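Local coordinates for protein beta-porphyranase A (Bacteroides plebeius, PDB 4AW7) that cleaves the sulfated red-algal polysaccharide porphyran at the bonds joining beta-D-galactose to alpha-L-galactose-6-sulfate, releasing mostly disaccharides, at residues Leu67-Ser76 against Lys101-Pro109. Sequence-based numbering, arbitrary orientation.
Sequences LGRKFWGPYS and KRYIATEHP. With K (potassium ion), chain G; GAL (beta-D-galactopyranose), chain B; L6S (6-O-sulfo-alpha-L-galactopyranose), chain C; L6S (6-O-sulfo-alpha-L-galactopyranose), chain D.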
loop_
_atom_site.group_PDB
_atom_site.type_symbol
_atom_site.label_atom_id
_atom_site.label_comp_id
_atom_site.label_asym_id
_atom_site.label_seq_id
_atom_site.Cartn_x
_atom_site.Cartn_y
_atom_site.Cartn_z
ATOM N N LEU A 67 1.405 -9.683 11.793
ATOM C CA LEU A 67 1.575 -8.359 12.420
ATOM C C LEU A 67 2.470 -7.508 11.544
ATOM O O LEU A 67 3.192 -8.028 10.705
ATOM C CB LEU A 67 2.230 -8.537 13.799
ATOM C CG LEU A 67 1.538 -9.581 14.681
ATOM C CD1 LEU A 67 2.420 -9.730 15.940
ATOM C CD2 LEU A 67 0.080 -9.254 15.019
ATOM N N GLY A 68 2.463 -6.189 11.684
ATOM C CA GLY A 68 1.627 -5.422 12.560
ATOM C C GLY A 68 2.309 -4.113 12.847
ATOM O O GLY A 68 3.224 -3.750 12.143
ATOM N N ARG A 69 1.844 -3.384 13.848
ATOM C CA ARG A 69 2.359 -2.037 14.129
ATOM C C ARG A 69 2.095 -1.701 15.585
ATOM O O ARG A 69 1.065 -2.082 16.125
ATOM C CB ARG A 69 1.722 -0.990 13.170
ATOM C CG ARG A 69 2.400 0.360 13.124
ATOM C CD ARG A 69 2.296 0.946 11.770
ATOM N NE ARG A 69 2.844 2.289 11.561
ATOM C CZ ARG A 69 2.113 3.407 11.548
ATOM N NH1 ARG A 69 0.857 3.411 11.968
ATOM N NH2 ARG A 69 2.683 4.524 11.122
ATOM N N LYS A 70 3.041 -0.981 16.192
ATOM C CA LYS A 70 2.962 -0.606 17.581
ATOM C C LYS A 70 3.590 0.758 17.781
ATOM O O LYS A 70 4.667 1.003 17.266
ATOM C CB LYS A 70 3.763 -1.634 18.405
ATOM C CG LYS A 70 3.917 -1.340 19.824
ATOM C CD LYS A 70 2.703 -1.693 20.574
ATOM C CE LYS A 70 3.020 -1.978 22.058
ATOM N NZ LYS A 70 1.710 -2.277 22.761
ATOM N N PHE A 71 2.926 1.582 18.581
ATOM C CA PHE A 71 3.457 2.885 18.989
ATOM C C PHE A 71 4.303 2.733 20.244
ATOM O O PHE A 71 3.853 2.960 21.370
ATOM C CB PHE A 71 2.322 3.865 19.189
ATOM C CG PHE A 71 1.755 4.384 17.899
ATOM C CD1 PHE A 71 0.918 3.637 17.117
ATOM C CD2 PHE A 71 2.162 5.613 17.421
ATOM C CE1 PHE A 71 0.454 4.141 15.921
ATOM C CE2 PHE A 71 1.671 6.128 16.237
ATOM C CZ PHE A 71 0.842 5.393 15.488
ATOM N N TRP A 72 5.510 2.258 20.054
ATOM C CA TRP A 72 6.495 2.163 21.125
ATOM C C TRP A 72 7.839 1.918 20.508
ATOM O O TRP A 72 7.937 1.216 19.508
ATOM C CB TRP A 72 6.162 1.022 22.078
ATOM C CG TRP A 72 6.813 1.252 23.444
ATOM C CD1 TRP A 72 7.939 0.675 23.935
ATOM C CD2 TRP A 72 6.350 2.165 24.454
ATOM N NE1 TRP A 72 8.178 1.142 25.209
ATOM C CE2 TRP A 72 7.226 2.071 25.537
ATOM C CE3 TRP A 72 5.265 3.040 24.539
ATOM C CZ2 TRP A 72 7.043 2.821 26.708
ATOM C CZ3 TRP A 72 5.074 3.780 25.693
ATOM C CH2 TRP A 72 5.970 3.676 26.749
ATOM N N GLY A 73 8.890 2.471 21.063
ATOM C CA GLY A 73 10.182 2.454 20.461
ATOM C C GLY A 73 11.216 3.053 21.388
ATOM O O GLY A 73 10.966 3.204 22.584
ATOM N N PRO A 74 12.368 3.372 20.823
ATOM C CA PRO A 74 13.460 3.879 21.682
ATOM C C PRO A 74 13.106 5.148 22.424
ATOM O O PRO A 74 13.659 5.393 23.518
ATOM C CB PRO A 74 14.603 4.153 20.690
ATOM C CG PRO A 74 14.249 3.360 19.450
ATOM C CD PRO A 74 12.771 3.267 19.417
ATOM N N TYR A 75 12.252 5.980 21.830
ATOM C CA TYR A 75 12.012 7.328 22.356
ATOM C C TYR A 75 10.945 7.307 23.435
ATOM O O TYR A 75 11.085 7.985 24.473
ATOM C CB TYR A 75 11.767 8.331 21.198
ATOM C CG TYR A 75 12.909 8.274 20.256
ATOM C CD1 TYR A 75 14.149 8.827 20.612
ATOM C CD2 TYR A 75 12.839 7.585 19.061
ATOM C CE1 TYR A 75 15.247 8.675 19.813
ATOM C CE2 TYR A 75 13.938 7.442 18.248
ATOM C CZ TYR A 75 15.170 7.967 18.641
ATOM O OH TYR A 75 16.271 7.785 17.781
ATOM N N SER A 76 9.930 6.460 23.268
ATOM C CA SER A 76 8.942 6.239 24.317
ATOM C C SER A 76 9.634 5.473 25.485
ATOM O O SER A 76 9.473 5.840 26.660
ATOM C CB SER A 76 7.640 5.592 23.747
ATOM O OG SER A 76 7.914 4.602 22.790
ATOM N N LYS A 101 11.286 -9.795 15.198
ATOM C CA LYS A 101 9.856 -10.016 15.156
ATOM C C LYS A 101 9.271 -9.147 14.052
ATOM O O LYS A 101 9.537 -7.931 13.973
ATOM C CB LYS A 101 9.178 -9.681 16.467
ATOM C CG LYS A 101 7.714 -10.120 16.547
ATOM C CD LYS A 101 7.085 -9.757 17.900
ATOM C CE LYS A 101 5.621 -10.047 17.975
ATOM N NZ LYS A 101 5.423 -11.410 18.420
ATOM N N ARG A 102 8.443 -9.733 13.200
ATOM C CA ARG A 102 7.860 -9.000 12.097
ATOM C C ARG A 102 6.737 -8.109 12.573
ATOM O O ARG A 102 5.641 -8.551 12.868
ATOM C CB ARG A 102 7.374 -9.927 11.003
ATOM C CG ARG A 102 6.763 -9.173 9.822
ATOM C CD ARG A 102 6.541 -10.113 8.627
ATOM N NE ARG A 102 5.933 -9.467 7.499
ATOM C CZ ARG A 102 6.594 -8.886 6.518
ATOM N NH1 ARG A 102 7.896 -8.708 6.560
ATOM N NH2 ARG A 102 5.913 -8.403 5.498
ATOM N N TYR A 103 7.027 -6.808 12.638
ATOM C CA TYR A 103 6.057 -5.733 12.870
ATOM C C TYR A 103 6.797 -4.423 12.609
ATOM O O TYR A 103 8.029 -4.414 12.455
ATOM C CB TYR A 103 5.464 -5.760 14.280
ATOM C CG TYR A 103 6.352 -5.326 15.426
ATOM C CD1 TYR A 103 7.294 -6.178 15.963
ATOM C CD2 TYR A 103 6.249 -4.049 15.975
ATOM C CE1 TYR A 103 8.080 -5.783 17.035
ATOM C CE2 TYR A 103 7.025 -3.646 17.021
ATOM C CZ TYR A 103 7.943 -4.513 17.554
ATOM O OH TYR A 103 8.762 -4.130 18.596
ATOM N N ILE A 104 6.034 -3.336 12.580
ATOM C CA ILE A 104 6.569 -1.997 12.455
ATOM C C ILE A 104 6.466 -1.283 13.796
ATOM O O ILE A 104 5.369 -1.115 14.335
ATOM C CB ILE A 104 5.773 -1.164 11.430
ATOM C CG1 ILE A 104 5.717 -1.830 10.056
ATOM C CG2 ILE A 104 6.317 0.254 11.354
ATOM C CD1 ILE A 104 4.690 -1.198 9.098
ATOM N N ALA A 105 7.605 -0.858 14.339
ATOM C CA ALA A 105 7.632 0.024 15.494
ATOM C C ALA A 105 7.598 1.459 14.982
ATOM O O ALA A 105 8.390 1.806 14.094
ATOM C CB ALA A 105 8.902 -0.221 16.326
ATOM N N THR A 106 6.717 2.281 15.537
ATOM C CA THR A 106 6.635 3.691 15.237
ATOM C C THR A 106 6.473 4.482 16.520
ATOM O O THR A 106 6.201 3.898 17.573
ATOM C CB THR A 106 5.537 3.972 14.192
ATOM O OG1 THR A 106 5.693 5.308 13.667
ATOM C CG2 THR A 106 4.154 3.791 14.747
ATOM N N GLU A 107 6.685 5.790 16.451
ATOM C CA GLU A 107 6.518 6.658 17.598
ATOM C C GLU A 107 5.580 7.802 17.267
ATOM O O GLU A 107 5.614 8.353 16.166
ATOM C CB GLU A 107 7.849 7.247 18.028
ATOM C CG GLU A 107 8.861 6.215 18.490
ATOM C CD GLU A 107 8.784 5.849 19.963
ATOM O OE1 GLU A 107 7.679 5.898 20.562
ATOM O OE2 GLU A 107 9.855 5.495 20.511
ATOM N N HIS A 108 4.780 8.229 18.243
ATOM C CA HIS A 108 4.025 9.461 18.095
ATOM C C HIS A 108 5.003 10.627 17.976
ATOM O O HIS A 108 6.017 10.660 18.684
ATOM C CB HIS A 108 3.134 9.729 19.287
ATOM C CG HIS A 108 2.036 8.741 19.495
ATOM N ND1 HIS A 108 0.955 8.639 18.646
ATOM C CD2 HIS A 108 1.834 7.835 20.480
ATOM C CE1 HIS A 108 0.147 7.697 19.103
ATOM N NE2 HIS A 108 0.654 7.201 20.221
ATOM N N PRO A 109 4.680 11.638 17.167
ATOM C CA PRO A 109 5.536 12.818 17.004
ATOM C C PRO A 109 5.247 13.845 18.114
ATOM O O PRO A 109 4.753 14.958 17.834
ATOM C CB PRO A 109 5.122 13.319 15.616
ATOM C CG PRO A 109 3.707 12.990 15.511
ATOM C CD PRO A 109 3.575 11.644 16.186
HETATM K K K G . 10.463 -6.193 19.753
HETATM C C1 GAL B . 2.500 0.793 26.635
HETATM C C2 GAL B . 2.507 0.974 28.144
HETATM C C3 GAL B . 3.943 1.115 28.608
HETATM C C4 GAL B . 4.774 -0.063 28.088
HETATM C C5 GAL B . 4.620 -0.210 26.566
HETATM C C6 GAL B . 5.371 -1.406 25.986
HETATM O O2 GAL B . 1.798 2.149 28.440
HETATM O O3 GAL B . 3.950 1.163 30.023
HETATM O O4 GAL B . 4.363 -1.248 28.744
HETATM O O5 GAL B . 3.240 -0.326 26.209
HETATM O O6 GAL B . 5.257 -1.441 24.582
HETATM O O1S L6S C . 10.417 -0.108 29.738
HETATM O O2S L6S C . 9.647 1.963 28.686
HETATM O O3S L6S C . 9.357 -0.199 27.521
HETATM C C1 L6S C . 4.746 2.217 30.582
HETATM C C2 L6S C . 4.373 2.389 32.075
HETATM C C3 L6S C . 4.690 1.118 32.862
HETATM C C4 L6S C . 6.177 0.750 32.654
HETATM C C5 L6S C . 6.470 0.588 31.141
HETATM C C6 L6S C . 7.933 0.330 30.880
HETATM O O2 L6S C . 2.973 2.667 32.229
HETATM O O3 L6S C . 4.449 1.320 34.253
HETATM O O4 L6S C . 7.012 1.789 33.230
HETATM O O5 L6S C . 6.096 1.798 30.362
HETATM O O6 L6S C . 8.113 0.192 29.475
HETATM S S1 L6S C . 9.388 0.498 28.843
HETATM O O1S L6S D . -4.003 0.463 16.545
HETATM O O2S L6S D . -6.172 0.901 17.613
HETATM O O3S L6S D . -4.061 1.421 18.756
HETATM C C1 L6S D . -2.569 6.367 14.846
HETATM C C2 L6S D . -2.345 7.154 16.117
HETATM C C3 L6S D . -3.551 6.970 17.051
HETATM C C4 L6S D . -3.728 5.433 17.351
HETATM C C5 L6S D . -3.868 4.699 16.013
HETATM C C6 L6S D . -3.686 3.181 16.236
HETATM O O2 L6S D . -2.078 8.544 15.838
HETATM O O3 L6S D . -3.398 7.705 18.275
HETATM O O4 L6S D . -2.566 4.985 18.066
HETATM O O5 L6S D . -2.839 5.003 15.064
HETATM O O6 L6S D . -4.850 2.681 16.876
HETATM S S1 L6S D . -4.774 1.267 17.457
HETATM O O HOH W 1 3.285 -9.947 8.753
HETATM O O HOH W 2 4.091 -11.014 12.191
HETATM O O HOH W 3 10.183 -1.229 19.596
HETATM O O HOH W 4 7.672 -1.504 19.558
#
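Phe71 and Thr106 meet where two neighbouring parallel strands of the catalytic (beta/alpha)8-type barrel, 69-71 and 104-106, run toward the substrate cleft. The pairing is carried by alternating backbone bonds such as Lys70 N to Ile104 O (3.0 Å). Thr106 CG2 stands 3.6 Å from the Phe71 ring centroid, 7° off the normal, a CH-pi contact over mid-face; on the opposite face lies O4 of a 6-sulfogalactose. Phe71 also forms an offset stack with His108, centroids 4.3 Å apart and planes 23° from parallel, with CD2 over the imidazole, whose NE2 hydrogen-bonds O4 of a galactose. The Arg69 guanidinium, with Thr106 CG2 over one face and Ile104 CG2 at its edge, hydrogen-bonds Asn145 and forms salt bridges to Glu142 and the probable nucleophile Glu272.

Past the strands, Glu107 bends at chi2 (-87°), which brings its carboxylate to the start of helix 74-82. Glu107 OE2 accepts from both Tyr75 N (2.8 Å) and Ser76 N (2.9 Å), approaching from the same face of the carboxylate plane.

Trp72 places one indole face under C5 of a different galactose, and Trp72 NE1 donates to O3S of a second 6-sulfogalactose, not the one over Phe71 (2.9 Å); Ser76 OG lies against the other face. With an alanine in its place, the galactose is likely to lose its flat platform and the sulfate this N-H donor. Ser76 OG, accepting Gly73 N, donates to the syn lone pair of Glu107 OE1 at 2.6 Å.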